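Local coordinates for protein oxidoreductase (PDB 7D5M) that binds NAD+ in a Rossmann-fold domain and, as an inositol dehydrogenase homologue, probably oxidises a polyol or sugar-like substrate, at residues G44-D49 with V58-D63; R72-Q77 with D83-V88; A103-E106 with H110-C113; N135-V140 with A341-A346; E122-L127 with E368-V373. All coordinates share one frame; numbering follows the deposited sequence.

Contact 1 of 5, residues G44-D49 with V58-D63; sequences GAFDID and VQLGVD. With NAD (nicotinamide-adenine-dinucleotide), chain B.
Phe-46 reaches from just past strand 39-45 toward Leu-60 and Val-62, and its ring forms the apolar link between the two segments. Its CB already points toward 58-63, and CG lies anti to the carbonyl carbon (chi1 -70°), which carries the ring onward to those residues. Farther out, CE1 comes 4.0 Å from Leu-60 CD1, a methyl set over one face. On the opposite face Gly-44 CA sits 3.6 Å above the ring plane, displaced toward the rim. At the tip, CZ approaches Val-62 CG2 obliquely at 4.2 Å. This is the turn that follows the second strand of the Rossmann fold, where such enzymes commonly read the adenosine ribose, and the cofactor lies beyond Phe-46. Asp-47 OD1 stands 2.9 Å from NAD O2B, and Ile-48 N donates a nearly straight hydrogen bond of 3.3 Å to the same O2B (165°). Asp-47 OD1 accepts a hydrogen bond from Asp-49 N at 2.9 Å, closing an Asx turn, while OD2 forms a salt bridge with Arg-52. Were Asp-47 exchanged for alanine, Arg-52 would probably lose its mate and the turn its side-chain bond, and NAD O2B would have one polar neighbour fewer. In 58-63, Gly-61 ends helix 50-59 in a Schellman motif, its N bonded to Val-58 O; its positive phi turns the chain off the helix and brings Val-62, whose CB points toward 44-49, to the ring.

Contact 2 of 5, residues R72-Q77 with D83-V88; sequences RTLFEQ and DGIQAV
Leu-74 and Ile-85 make the purely aliphatic part of this contact. Ile-85 CD1 lies 4.1 Å from both Leu-74 CG and Leu-74 CD1, so a single methyl fits against the branch point of the leucine, and the two side chains cross at about a right angle. Leu-74 also uses its other methyl, CD2, which comes 4.3 Å from Val-88 CG2.

The aromatic part belongs to Phe-75. Ile-85 CD1 reaches the ring at its edge, near the ring plane, 4.2 Å from Phe-75 CD1. Val-88 presents both methyls to the next carbon: Phe-75 CE1 is 4.0 Å from Val-88 CG1 and 4.1 Å from Val-88 CG2. Chi1 of 59° sets Val-88 CG1 between the backbone N and the carbonyl carbon and CG2 anti to N, and in this setting both methyls reach CE1.

Helix 71-78 is thereby laid against the start of strand 87-91 and the loop leading into it, in the parallel Rossmann sheet, and Ala-15 of the adjacent strand 12-16 and Ala-43 of strand 39-45 beyond it also touch Leu-74. Four buried side chains meet here and no hydrogen bond crosses between the segments, which implies cohesion by shape and exclusion of water rather than by directional bonds.

Contact 3 of 5, residues A103-E106 with H110-C113; sequences AALE and HVVC
Ala-104 and Leu-105, consecutive residues of helix 97-106, close on one methyl of Val-111. Ala-104 comes first: its CB points toward the strand and lies 3.6 Å from Val-111 CG2, and the short side chain lets the helix backbone come near, with the CA atoms of Ala-104 and Val-111 7.0 Å apart. Leu-105 follows; it sets off along the flank of the strand, yet its branch turns in. CD2 meets Val-111 CG2 at 3.5 Å, and the two side chains cross at about a right angle. Both approaches are short for carbon atoms, a sign of tight packing around this methyl. Val-111 CG1 is anti to the backbone N (chi1 -179°), which sets CG2 beside that N and faces it to the helix. On the strand, His-110 directs its side chain away from helix 97-106. Its ring is fixed through both nitrogens, ND1 to Val-137 N and NE2 to Glu-348 OE2. The contact is the return leg of a beta-alpha-beta unit: strand 87-91, helix 97-106 and strand 110-113, the two strands being neighbours in the parallel sheet. Ala-104 also rests on Val-88 and Val-111 on Val-90, whereas on the other side of strand 110-113 the side chain of Val-112 meets Tyr-337 and Phe-340 of helix 329-349.

Contact 4 of 5, residues N135-V140 with A341-A346; sequences NRVVGV and AMAMDA
Val-137 lies against helix 329-349, overlapping both the backbone and the side chains of Ala-343 and Met-344. It stands just before strand 138-140, the last strand of the parallel Rossmann sheet within this chain, and the helix comes from the C-terminal part of the sequence, so the packing joins two distant regions of a Gfo/Idh/MocA-type fold. The CA atoms of Val-137 and Met-344 are 6.0 Å apart. One branch of the valine does most of the touching: CG2 is 4.0 Å from Ala-343 CB and 3.9 Å from Met-344 N. Its root takes part as well, Val-137 CB lying 4.0 Å from Met-344 CG. With chi1 at 174° the CG2 branch of Val-137 is the one presented to the helix. Met-344 continues in an extended chain past CG (chi2 173°, chi3 -173°) and touches His-110 and Val-112 of the adjacent strand. Upstream, helix 121-133 ends in a Schellman motif at Asn-135, whose carbonyl oxygen receives weak bonds from Arg-136 NE and NH2. The same guanidinium forms a salt bridge with Glu-348 of helix 329-349 through NH1, adding a charged tie beside the apolar one. Ala-343 O lies 3.8 Å from Val-137 CG2, and it also accepts a hydrogen bond from Thr-347 OG1 of the same helix.

Contact 5 of 5, residues E122-L127 with E368-V373; sequences EEAETL and EGVRWV
This is a small helix-helix contact, partly buried, in which Ala-124 and Glu-125 of helix 121-133 meet Val-370 and Arg-371 of helix 363-381. The apolar side is one pair: Ala-124 CB lies 4.2 Å from Val-370 CG1, and the CA atoms of these two residues are 7.0 Å apart. On the polar side, Glu-125 OE2 and Arg-371 NH2 stand 4.0 Å apart, opposite charges beyond salt-bridge range, with carboxylate and guanidinium planes 65° apart. The stronger partners of each lie in its own helix. Glu-125 OE1 pairs with Arg-128, while Arg-371 grips Glu-368 side-on, NE to OE1 at 3.0 Å and NH2 to OE2 at 2.9 Å, each oxygen met on its syn side and close to the guanidinium plane. A bend at chi3 (-44°) folds the arginine back over its helix for this grip. With a leucine in its place, Glu-368 would probably be left without its charged mate and the electrostatic pull on Glu-125 would be lost. Arg-371 also touches Tyr-389. Since one helix belongs to the NAD-binding Rossmann region and the other to the C-terminal alpha/beta region, the pairing is part of the packing between the two regions, consistent with a Gfo/Idh/MocA-type dehydrogenase.

Overall arrangement
Contacts 1 to 4 reach one parallel sheet, in the order 39-45, 12-16, 87-91, 110-113, 138-140. Contacts 1 and 2 touch where Gly-44 N is 4.1 Å from Leu-74 CD1. Probable backbone hydrogen bonds connect contact 2 to contact 3 (Val-88 O to Val-112 N, 3.0 Å) and contact 3 to contact 4 (Val-111 O to Gly-139 N, 2.8 Å). Contact 5 meets contact 3 through Leu-105 CD1 and Leu-127 O, 3.7 Å apart. Contact 1 adjoins the adenosine end of NAD, whereas the side chain of Val-370 in contact 5 is about 11 Å from the cofactor. The centres of contacts 1 and 5 are about 30 Å apart.

Contact 1 of 5, residues G44-D49 with V58-D63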
# COMPACT_ATOMS: atom_id res chain seq x y z
N GLY A 44 -2.72 -23.23 38.46
CA GLY A 44 -2.95 -21.80 38.25
C GLY A 44 -3.78 -21.18 39.35
O GLY A 44 -4.50 -21.91 40.07
N ALA A 45 -3.67 -19.86 39.48
CA ALA A 45 -4.65 -18.99 40.18
C ALA A 45 -5.19 -18.03 39.12
O ALA A 45 -4.66 -16.93 38.97
CB ALA A 45 -4.01 -18.28 41.34
N PHE A 46 -6.20 -18.48 38.37
CA PHE A 46 -6.55 -17.92 37.04
C PHE A 46 -7.41 -16.66 37.15
O PHE A 46 -7.42 -15.90 36.18
CB PHE A 46 -7.27 -18.97 36.20
CG PHE A 46 -6.38 -20.10 35.75
CD1 PHE A 46 -5.40 -19.87 34.79
CD2 PHE A 46 -6.49 -21.36 36.31
CE1 PHE A 46 -4.56 -20.91 34.39
CE2 PHE A 46 -5.65 -22.39 35.91
CZ PHE A 46 -4.69 -22.16 34.94
N ASP A 47 -8.11 -16.43 38.26
CA ASP A 47 -9.20 -15.43 38.30
C ASP A 47 -9.31 -14.81 39.69
O ASP A 47 -9.02 -15.50 40.68
CB ASP A 47 -10.49 -16.10 37.83
CG ASP A 47 -11.55 -15.18 37.25
OD1 ASP A 47 -11.87 -14.17 37.92
OD2 ASP A 47 -12.07 -15.48 36.14
N ILE A 48 -9.73 -13.54 39.77
CA ILE A 48 -10.08 -12.86 41.05
C ILE A 48 -11.30 -13.55 41.67
O ILE A 48 -11.44 -13.52 42.90
CB ILE A 48 -10.32 -11.35 40.86
CG1 ILE A 48 -10.45 -10.61 42.20
CG2 ILE A 48 -11.53 -11.07 39.97
CD1 ILE A 48 -9.16 -10.58 43.01
N ASP A 49 -12.17 -14.14 40.83
CA ASP A 49 -13.33 -14.96 41.26
C ASP A 49 -12.84 -16.40 41.29
O ASP A 49 -12.67 -17.01 40.24
CB ASP A 49 -14.52 -14.71 40.32
CG ASP A 49 -15.73 -15.60 40.51
OD1 ASP A 49 -15.61 -16.69 41.07
OD2 ASP A 49 -16.81 -15.18 40.05
N VAL A 58 -10.21 -26.08 34.80
CA VAL A 58 -10.67 -27.46 34.44
C VAL A 58 -10.88 -27.53 32.93
O VAL A 58 -10.45 -28.54 32.33
CB VAL A 58 -11.93 -27.88 35.23
CG1 VAL A 58 -12.58 -29.12 34.65
CG2 VAL A 58 -11.58 -28.09 36.70
N GLN A 59 -11.44 -26.48 32.31
CA GLN A 59 -11.66 -26.45 30.84
C GLN A 59 -10.32 -26.34 30.11
O GLN A 59 -10.26 -26.72 28.92
CB GLN A 59 -12.67 -25.37 30.46
CG GLN A 59 -14.09 -25.66 30.95
CD GLN A 59 -14.52 -27.10 30.77
OE1 GLN A 59 -14.49 -27.66 29.67
NE2 GLN A 59 -14.93 -27.74 31.87
N LEU A 60 -9.27 -25.86 30.79
CA LEU A 60 -7.88 -25.84 30.26
C LEU A 60 -7.15 -27.16 30.51
O LEU A 60 -5.98 -27.26 30.10
CB LEU A 60 -7.09 -24.68 30.89
CG LEU A 60 -7.52 -23.27 30.50
CD1 LEU A 60 -6.66 -22.24 31.22
CD2 LEU A 60 -7.44 -23.06 28.99
N GLY A 61 -7.80 -28.13 31.17
CA GLY A 61 -7.25 -29.48 31.42
C GLY A 61 -6.43 -29.54 32.70
O GLY A 61 -5.71 -30.54 32.89
N VAL A 62 -6.54 -28.54 33.58
CA VAL A 62 -5.79 -28.48 34.87
C VAL A 62 -6.58 -29.25 35.93
O VAL A 62 -7.81 -29.14 35.97
CB VAL A 62 -5.53 -27.02 35.31
CG1 VAL A 62 -4.74 -26.95 36.60
CG2 VAL A 62 -4.82 -26.25 34.21
N ASP A 63 -5.86 -30.00 36.76
CA ASP A 63 -6.41 -30.70 37.95
C ASP A 63 -7.15 -29.67 38.80
O ASP A 63 -6.53 -28.68 39.19
CB ASP A 63 -5.26 -31.34 38.72
CG ASP A 63 -5.67 -32.15 39.93
OD1 ASP A 63 -6.81 -31.99 40.41
OD2 ASP A 63 -4.84 -32.94 40.37
PA NAD B . -7.82 -8.25 31.91
O1A NAD B . -8.52 -7.36 32.89
O2A NAD B . -8.41 -8.51 30.56
O5B NAD B . -7.53 -9.66 32.63
C5B NAD B . -7.19 -9.76 34.05
C4B NAD B . -7.29 -11.22 34.44
O4B NAD B . -6.62 -11.44 35.71
C3B NAD B . -8.72 -11.74 34.65
O3B NAD B . -8.79 -13.11 34.26
C2B NAD B . -8.91 -11.55 36.16
O2B NAD B . -9.92 -12.36 36.73
C1B NAD B . -7.53 -12.00 36.63
N9A NAD B . -7.15 -11.52 37.95
C8A NAD B . -7.27 -10.24 38.42
N7A NAD B . -6.78 -10.09 39.63
C5A NAD B . -6.29 -11.34 39.97
C6A NAD B . -5.64 -11.81 41.12
N6A NAD B . -5.33 -11.04 42.17
N1A NAD B . -5.27 -13.12 41.14
C2A NAD B . -5.58 -13.88 40.07
N3A NAD B . -6.17 -13.54 38.93
C4A NAD B . -6.51 -12.24 38.94
O3 NAD B . -6.32 -7.70 31.66
PN NAD B . -5.36 -7.90 30.38
O1N NAD B . -5.69 -6.89 29.33
O2N NAD B . -5.36 -9.36 30.00
O5D NAD B . -3.93 -7.50 30.98
C5D NAD B . -3.33 -8.21 32.07
C4D NAD B . -1.89 -7.80 32.09
O4D NAD B . -1.30 -8.09 30.80
C3D NAD B . -1.66 -6.30 32.33
O3D NAD B . -0.48 -6.12 33.09
C2D NAD B . -1.50 -5.75 30.91
O2D NAD B . -0.74 -4.56 30.85
C1D NAD B . -0.75 -6.90 30.24
N1N NAD B . -0.91 -6.97 28.75
C2N NAD B . 0.22 -7.07 27.97
C3N NAD B . 0.11 -7.08 26.57
C7N NAD B . 1.38 -7.34 25.79
O7N NAD B . 2.37 -7.79 26.38
N7N NAD B . 1.35 -7.12 24.48
C4N NAD B . -1.14 -6.87 25.99
C5N NAD B . -2.27 -6.76 26.80
C6N NAD B . -2.14 -6.97 28.16

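Contact 2 of 5, residues R72-Q77 with D83-V88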
# COMPACT_ATOMS: atom_id res chain seq x y z
N ARG A 72 -0.44 -16.90 46.54
CA ARG A 72 0.32 -17.32 47.75
C ARG A 72 0.05 -18.81 47.98
O ARG A 72 1.02 -19.56 48.23
CB ARG A 72 -0.01 -16.45 48.98
CG ARG A 72 0.29 -14.97 48.76
CD ARG A 72 -0.28 -14.01 49.80
NE ARG A 72 -1.69 -14.20 50.13
CZ ARG A 72 -2.73 -13.95 49.32
NH1 ARG A 72 -2.56 -13.51 48.09
NH2 ARG A 72 -3.96 -14.16 49.78
N THR A 73 -1.20 -19.23 47.91
CA THR A 73 -1.60 -20.65 48.07
C THR A 73 -0.98 -21.47 46.94
O THR A 73 -0.43 -22.55 47.22
CB THR A 73 -3.12 -20.82 48.10
OG1 THR A 73 -3.57 -19.93 49.13
CG2 THR A 73 -3.51 -22.26 48.36
N LEU A 74 -1.07 -20.97 45.71
CA LEU A 74 -0.43 -21.65 44.55
C LEU A 74 1.03 -21.97 44.90
O LEU A 74 1.40 -23.15 44.79
CB LEU A 74 -0.53 -20.74 43.33
CG LEU A 74 0.37 -21.12 42.15
CD1 LEU A 74 -0.12 -22.38 41.47
CD2 LEU A 74 0.42 -19.96 41.17
N PHE A 75 1.82 -20.98 45.31
CA PHE A 75 3.27 -21.15 45.55
C PHE A 75 3.48 -22.09 46.74
O PHE A 75 4.31 -23.01 46.62
CB PHE A 75 3.99 -19.81 45.73
CG PHE A 75 3.83 -18.85 44.58
CD1 PHE A 75 3.50 -19.31 43.31
CD2 PHE A 75 4.01 -17.49 44.76
CE1 PHE A 75 3.35 -18.42 42.26
CE2 PHE A 75 3.86 -16.60 43.70
CZ PHE A 75 3.52 -17.07 42.46
N GLU A 76 2.73 -21.91 47.83
CA GLU A 76 2.92 -22.71 49.08
C GLU A 76 2.55 -24.17 48.82
O GLU A 76 3.34 -25.05 49.20
CB GLU A 76 2.11 -22.13 50.24
CG GLU A 76 2.15 -22.99 51.50
CD GLU A 76 1.38 -22.46 52.70
OE1 GLU A 76 0.42 -21.67 52.50
OE2 GLU A 76 1.76 -22.83 53.85
N GLN A 77 1.39 -24.43 48.19
CA GLN A 77 0.87 -25.81 47.95
C GLN A 77 1.75 -26.51 46.92
O GLN A 77 2.06 -27.70 47.11
CB GLN A 77 -0.59 -25.78 47.52
CG GLN A 77 -1.56 -25.40 48.63
CD GLN A 77 -1.44 -26.34 49.81
OE1 GLN A 77 -1.49 -27.56 49.67
NE2 GLN A 77 -1.25 -25.76 50.98
N ASP A 83 6.32 -32.79 41.85
CA ASP A 83 5.92 -32.34 40.49
C ASP A 83 5.37 -30.90 40.54
O ASP A 83 4.64 -30.51 39.61
CB ASP A 83 4.89 -33.32 39.90
CG ASP A 83 3.55 -33.35 40.63
OD1 ASP A 83 3.51 -32.99 41.82
OD2 ASP A 83 2.57 -33.74 39.99
N GLY A 84 5.72 -30.14 41.57
CA GLY A 84 5.30 -28.73 41.72
C GLY A 84 5.83 -27.85 40.60
O GLY A 84 6.84 -28.21 39.97
N ILE A 85 5.19 -26.71 40.36
CA ILE A 85 5.61 -25.76 39.30
C ILE A 85 7.06 -25.32 39.53
O ILE A 85 7.53 -25.28 40.68
CB ILE A 85 4.66 -24.55 39.22
CG1 ILE A 85 4.58 -23.78 40.55
CG2 ILE A 85 3.30 -25.02 38.72
CD1 ILE A 85 3.85 -22.44 40.46
N GLN A 86 7.73 -24.98 38.44
CA GLN A 86 9.10 -24.43 38.42
C GLN A 86 9.05 -22.98 37.97
O GLN A 86 10.05 -22.27 38.20
CB GLN A 86 9.95 -25.25 37.46
CG GLN A 86 10.07 -26.70 37.89
CD GLN A 86 10.63 -27.54 36.77
OE1 GLN A 86 9.99 -27.71 35.73
NE2 GLN A 86 11.83 -28.05 36.98
N ALA A 87 7.96 -22.58 37.31
CA ALA A 87 7.82 -21.23 36.72
C ALA A 87 6.35 -20.81 36.71
O ALA A 87 5.44 -21.66 36.74
CB ALA A 87 8.44 -21.21 35.35
N VAL A 88 6.14 -19.49 36.69
CA VAL A 88 4.78 -18.89 36.74
C VAL A 88 4.77 -17.68 35.80
O VAL A 88 5.72 -16.89 35.83
CB VAL A 88 4.36 -18.56 38.18
CG1 VAL A 88 5.32 -17.59 38.85
CG2 VAL A 88 2.93 -18.05 38.24

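Contact 3 of 5, residues A103-E106 with H110-C113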
# COMPACT_ATOMS: atom_id res chain seq x y z
N ALA A 103 6.92 -12.51 45.41
CA ALA A 103 6.58 -13.76 46.12
C ALA A 103 7.09 -14.97 45.31
O ALA A 103 7.66 -15.91 45.91
CB ALA A 103 5.10 -13.84 46.34
N ALA A 104 6.93 -14.97 43.98
CA ALA A 104 7.35 -16.10 43.12
C ALA A 104 8.87 -16.25 43.22
O ALA A 104 9.36 -17.37 43.42
CB ALA A 104 6.89 -15.91 41.69
N LEU A 105 9.60 -15.13 43.13
CA LEU A 105 11.08 -15.12 43.16
C LEU A 105 11.57 -15.64 44.52
O LEU A 105 12.52 -16.43 44.54
CB LEU A 105 11.57 -13.68 42.95
CG LEU A 105 11.21 -13.06 41.61
CD1 LEU A 105 11.86 -11.69 41.44
CD2 LEU A 105 11.59 -14.00 40.48
N GLU A 106 10.97 -15.15 45.60
CA GLU A 106 11.34 -15.56 46.98
C GLU A 106 11.02 -17.05 47.17
O GLU A 106 11.74 -17.70 47.95
CB GLU A 106 10.65 -14.64 48.00
CG GLU A 106 11.37 -13.32 48.14
CD GLU A 106 10.64 -12.23 48.89
OE1 GLU A 106 9.47 -12.44 49.26
OE2 GLU A 106 11.24 -11.16 49.09
N HIS A 110 11.05 -19.29 38.62
CA HIS A 110 11.24 -18.41 37.44
C HIS A 110 9.91 -17.74 37.13
O HIS A 110 8.84 -18.30 37.45
CB HIS A 110 11.78 -19.18 36.24
CG HIS A 110 13.03 -19.93 36.53
ND1 HIS A 110 14.25 -19.31 36.66
CD2 HIS A 110 13.24 -21.25 36.71
CE1 HIS A 110 15.17 -20.23 36.88
NE2 HIS A 110 14.57 -21.43 36.94
N VAL A 111 9.97 -16.56 36.53
CA VAL A 111 8.76 -15.73 36.28
C VAL A 111 8.78 -15.25 34.83
O VAL A 111 9.87 -14.90 34.31
CB VAL A 111 8.67 -14.56 37.27
CG1 VAL A 111 7.41 -13.72 37.02
CG2 VAL A 111 8.71 -15.04 38.71
N VAL A 112 7.60 -15.24 34.22
CA VAL A 112 7.31 -14.37 33.05
C VAL A 112 6.27 -13.36 33.51
O VAL A 112 5.15 -13.77 33.86
CB VAL A 112 6.83 -15.17 31.83
CG1 VAL A 112 6.56 -14.22 30.66
CG2 VAL A 112 7.83 -16.24 31.43
N CYS A 113 6.66 -12.09 33.54
CA CYS A 113 5.81 -11.02 34.10
C CYS A 113 5.29 -10.16 32.95
O CYS A 113 6.07 -9.75 32.09
CB CYS A 113 6.54 -10.17 35.12
SG CYS A 113 5.44 -9.00 35.97

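Contact 4 of 5, residues N135-V140 with A341-A346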
# COMPACT_ATOMS: atom_id res chain seq x y z
N ASN A 135 18.73 -16.13 41.65
CA ASN A 135 19.26 -16.75 40.40
C ASN A 135 18.06 -17.21 39.57
O ASN A 135 18.08 -18.35 39.08
CB ASN A 135 20.23 -17.89 40.72
CG ASN A 135 21.01 -18.35 39.51
OD1 ASN A 135 21.23 -17.57 38.59
ND2 ASN A 135 21.43 -19.60 39.51
N ARG A 136 17.03 -16.37 39.45
CA ARG A 136 15.81 -16.69 38.68
C ARG A 136 15.82 -15.88 37.39
O ARG A 136 16.33 -14.75 37.38
CB ARG A 136 14.54 -16.38 39.49
CG ARG A 136 14.44 -17.09 40.84
CD ARG A 136 14.36 -18.61 40.77
NE ARG A 136 15.64 -19.25 40.50
CZ ARG A 136 15.82 -20.52 40.18
NH1 ARG A 136 14.78 -21.34 40.13
NH2 ARG A 136 17.03 -20.98 39.91
N VAL A 137 15.30 -16.49 36.33
CA VAL A 137 14.96 -15.81 35.05
C VAL A 137 13.65 -15.06 35.25
O VAL A 137 12.72 -15.64 35.82
CB VAL A 137 14.85 -16.83 33.91
CG1 VAL A 137 14.37 -16.18 32.63
CG2 VAL A 137 16.16 -17.57 33.69
N VAL A 138 13.59 -13.80 34.83
CA VAL A 138 12.32 -13.04 34.71
C VAL A 138 12.18 -12.62 33.25
O VAL A 138 12.89 -11.69 32.83
CB VAL A 138 12.24 -11.83 35.66
CG1 VAL A 138 10.96 -11.03 35.45
CG2 VAL A 138 12.34 -12.26 37.12
N GLY A 139 11.32 -13.30 32.49
CA GLY A 139 10.94 -12.83 31.14
C GLY A 139 9.92 -11.71 31.26
O GLY A 139 9.14 -11.72 32.23
N VAL A 140 9.92 -10.78 30.31
CA VAL A 140 8.88 -9.72 30.21
C VAL A 140 8.29 -9.78 28.80
O VAL A 140 9.06 -9.87 27.84
CB VAL A 140 9.44 -8.34 30.59
CG1 VAL A 140 8.40 -7.25 30.48
CG2 VAL A 140 10.04 -8.36 31.98
N ALA A 341 11.97 -20.70 28.26
CA ALA A 341 12.10 -22.10 28.70
C ALA A 341 13.57 -22.52 28.64
O ALA A 341 14.07 -23.12 29.61
CB ALA A 341 11.22 -23.01 27.86
N MET A 342 14.27 -22.23 27.55
CA MET A 342 15.71 -22.61 27.44
C MET A 342 16.52 -21.92 28.54
O MET A 342 17.42 -22.57 29.11
CB MET A 342 16.28 -22.23 26.07
CG MET A 342 15.72 -23.10 24.96
SD MET A 342 16.38 -22.66 23.35
CE MET A 342 17.99 -23.44 23.41
N ALA A 343 16.23 -20.65 28.85
CA ALA A 343 16.98 -19.86 29.86
C ALA A 343 16.73 -20.46 31.25
O ALA A 343 17.69 -20.59 32.04
CB ALA A 343 16.57 -18.41 29.79
N MET A 344 15.48 -20.80 31.55
CA MET A 344 15.09 -21.38 32.86
C MET A 344 15.78 -22.73 33.03
O MET A 344 16.41 -22.96 34.10
CB MET A 344 13.57 -21.55 32.93
CG MET A 344 12.85 -20.22 32.97
SD MET A 344 11.07 -20.44 32.85
CE MET A 344 10.56 -18.72 32.72
N ASP A 345 15.70 -23.58 32.01
CA ASP A 345 16.32 -24.93 32.01
C ASP A 345 17.85 -24.79 32.13
O ASP A 345 18.43 -25.53 32.95
CB ASP A 345 15.93 -25.72 30.77
CG ASP A 345 16.63 -27.07 30.70
OD1 ASP A 345 16.27 -27.95 31.49
OD2 ASP A 345 17.56 -27.19 29.88
N ALA A 346 18.46 -23.87 31.37
CA ALA A 346 19.92 -23.61 31.37
C ALA A 346 20.35 -23.15 32.77
O ALA A 346 21.47 -23.53 33.20
CB ALA A 346 20.30 -22.59 30.33

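Contact 5 of 5, residues E122-L127 with E368-V373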
# COMPACT_ATOMS: atom_id res chain seq x y z
N GLU A 122 11.79 2.45 41.96
CA GLU A 122 12.35 1.91 43.23
C GLU A 122 11.87 0.45 43.40
O GLU A 122 12.70 -0.41 43.75
CB GLU A 122 12.02 2.83 44.41
CG GLU A 122 12.47 2.27 45.75
CD GLU A 122 12.68 3.29 46.86
OE1 GLU A 122 11.87 3.29 47.82
OE2 GLU A 122 13.68 4.05 46.80
N GLU A 123 10.60 0.16 43.10
CA GLU A 123 10.03 -1.22 43.11
C GLU A 123 10.76 -2.08 42.08
O GLU A 123 11.08 -3.24 42.38
CB GLU A 123 8.55 -1.21 42.75
CG GLU A 123 7.61 -0.89 43.89
CD GLU A 123 6.16 -0.81 43.42
OE1 GLU A 123 5.90 -0.02 42.50
OE2 GLU A 123 5.31 -1.55 43.95
N ALA A 124 10.97 -1.56 40.87
CA ALA A 124 11.65 -2.28 39.77
C ALA A 124 13.06 -2.70 40.22
O ALA A 124 13.45 -3.86 39.98
CB ALA A 124 11.71 -1.43 38.53
N GLU A 125 13.80 -1.77 40.82
CA GLU A 125 15.19 -2.01 41.28
C GLU A 125 15.17 -3.11 42.35
O GLU A 125 16.06 -3.99 42.31
CB GLU A 125 15.82 -0.72 41.81
CG GLU A 125 16.03 0.32 40.72
CD GLU A 125 17.28 0.15 39.87
OE1 GLU A 125 17.94 -0.91 39.95
OE2 GLU A 125 17.58 1.09 39.13
N THR A 126 14.19 -3.09 43.25
CA THR A 126 14.02 -4.11 44.31
C THR A 126 13.74 -5.48 43.68
O THR A 126 14.39 -6.46 44.08
CB THR A 126 12.90 -3.73 45.28
OG1 THR A 126 13.30 -2.47 45.82
CG2 THR A 126 12.68 -4.76 46.36
N LEU A 127 12.79 -5.54 42.75
CA LEU A 127 12.45 -6.81 42.06
C LEU A 127 13.70 -7.38 41.40
O LEU A 127 13.93 -8.60 41.49
CB LEU A 127 11.40 -6.55 40.98
CG LEU A 127 9.94 -6.72 41.38
CD1 LEU A 127 9.10 -6.79 40.12
CD2 LEU A 127 9.72 -7.96 42.25
N GLU A 368 13.96 -0.90 32.62
CA GLU A 368 14.10 0.26 31.70
C GLU A 368 12.71 0.79 31.30
O GLU A 368 12.57 2.02 31.24
CB GLU A 368 14.92 -0.10 30.47
CG GLU A 368 16.40 -0.24 30.78
CD GLU A 368 16.93 0.90 31.65
OE1 GLU A 368 16.78 2.08 31.24
OE2 GLU A 368 17.44 0.59 32.76
N GLY A 369 11.74 -0.09 31.05
CA GLY A 369 10.35 0.29 30.72
C GLY A 369 9.76 1.14 31.83
O GLY A 369 9.10 2.16 31.54
N VAL A 370 9.98 0.75 33.08
CA VAL A 370 9.46 1.48 34.27
C VAL A 370 10.20 2.81 34.38
O VAL A 370 9.53 3.83 34.61
CB VAL A 370 9.59 0.63 35.54
CG1 VAL A 370 9.20 1.42 36.80
CG2 VAL A 370 8.78 -0.63 35.41
N ARG A 371 11.52 2.81 34.23
CA ARG A 371 12.34 4.05 34.28
C ARG A 371 11.78 5.05 33.27
O ARG A 371 11.57 6.23 33.63
CB ARG A 371 13.80 3.78 33.94
CG ARG A 371 14.68 5.02 34.11
CD ARG A 371 16.07 4.85 33.54
NE ARG A 371 16.66 3.55 33.87
CZ ARG A 371 17.16 3.23 35.05
NH1 ARG A 371 17.15 4.11 36.05
NH2 ARG A 371 17.65 2.03 35.24
N TRP A 372 11.58 4.62 32.03
CA TRP A 372 11.17 5.55 30.95
C TRP A 372 9.82 6.18 31.29
O TRP A 372 9.70 7.41 31.20
CB TRP A 372 11.14 4.84 29.60
CG TRP A 372 10.78 5.72 28.44
CD1 TRP A 372 11.61 6.53 27.72
CD2 TRP A 372 9.49 5.81 27.80
NE1 TRP A 372 10.92 7.13 26.70
CE2 TRP A 372 9.62 6.72 26.73
CE3 TRP A 372 8.25 5.22 28.04
CZ2 TRP A 372 8.55 7.02 25.89
CZ3 TRP A 372 7.18 5.53 27.22
CH2 TRP A 372 7.34 6.43 26.16
N VAL A 373 8.84 5.37 31.67
CA VAL A 373 7.48 5.88 32.02
C VAL A 373 7.63 6.89 33.16
O VAL A 373 7.01 7.96 33.09
CB VAL A 373 6.51 4.74 32.38
CG1 VAL A 373 5.23 5.27 33.02
CG2 VAL A 373 6.20 3.90 31.16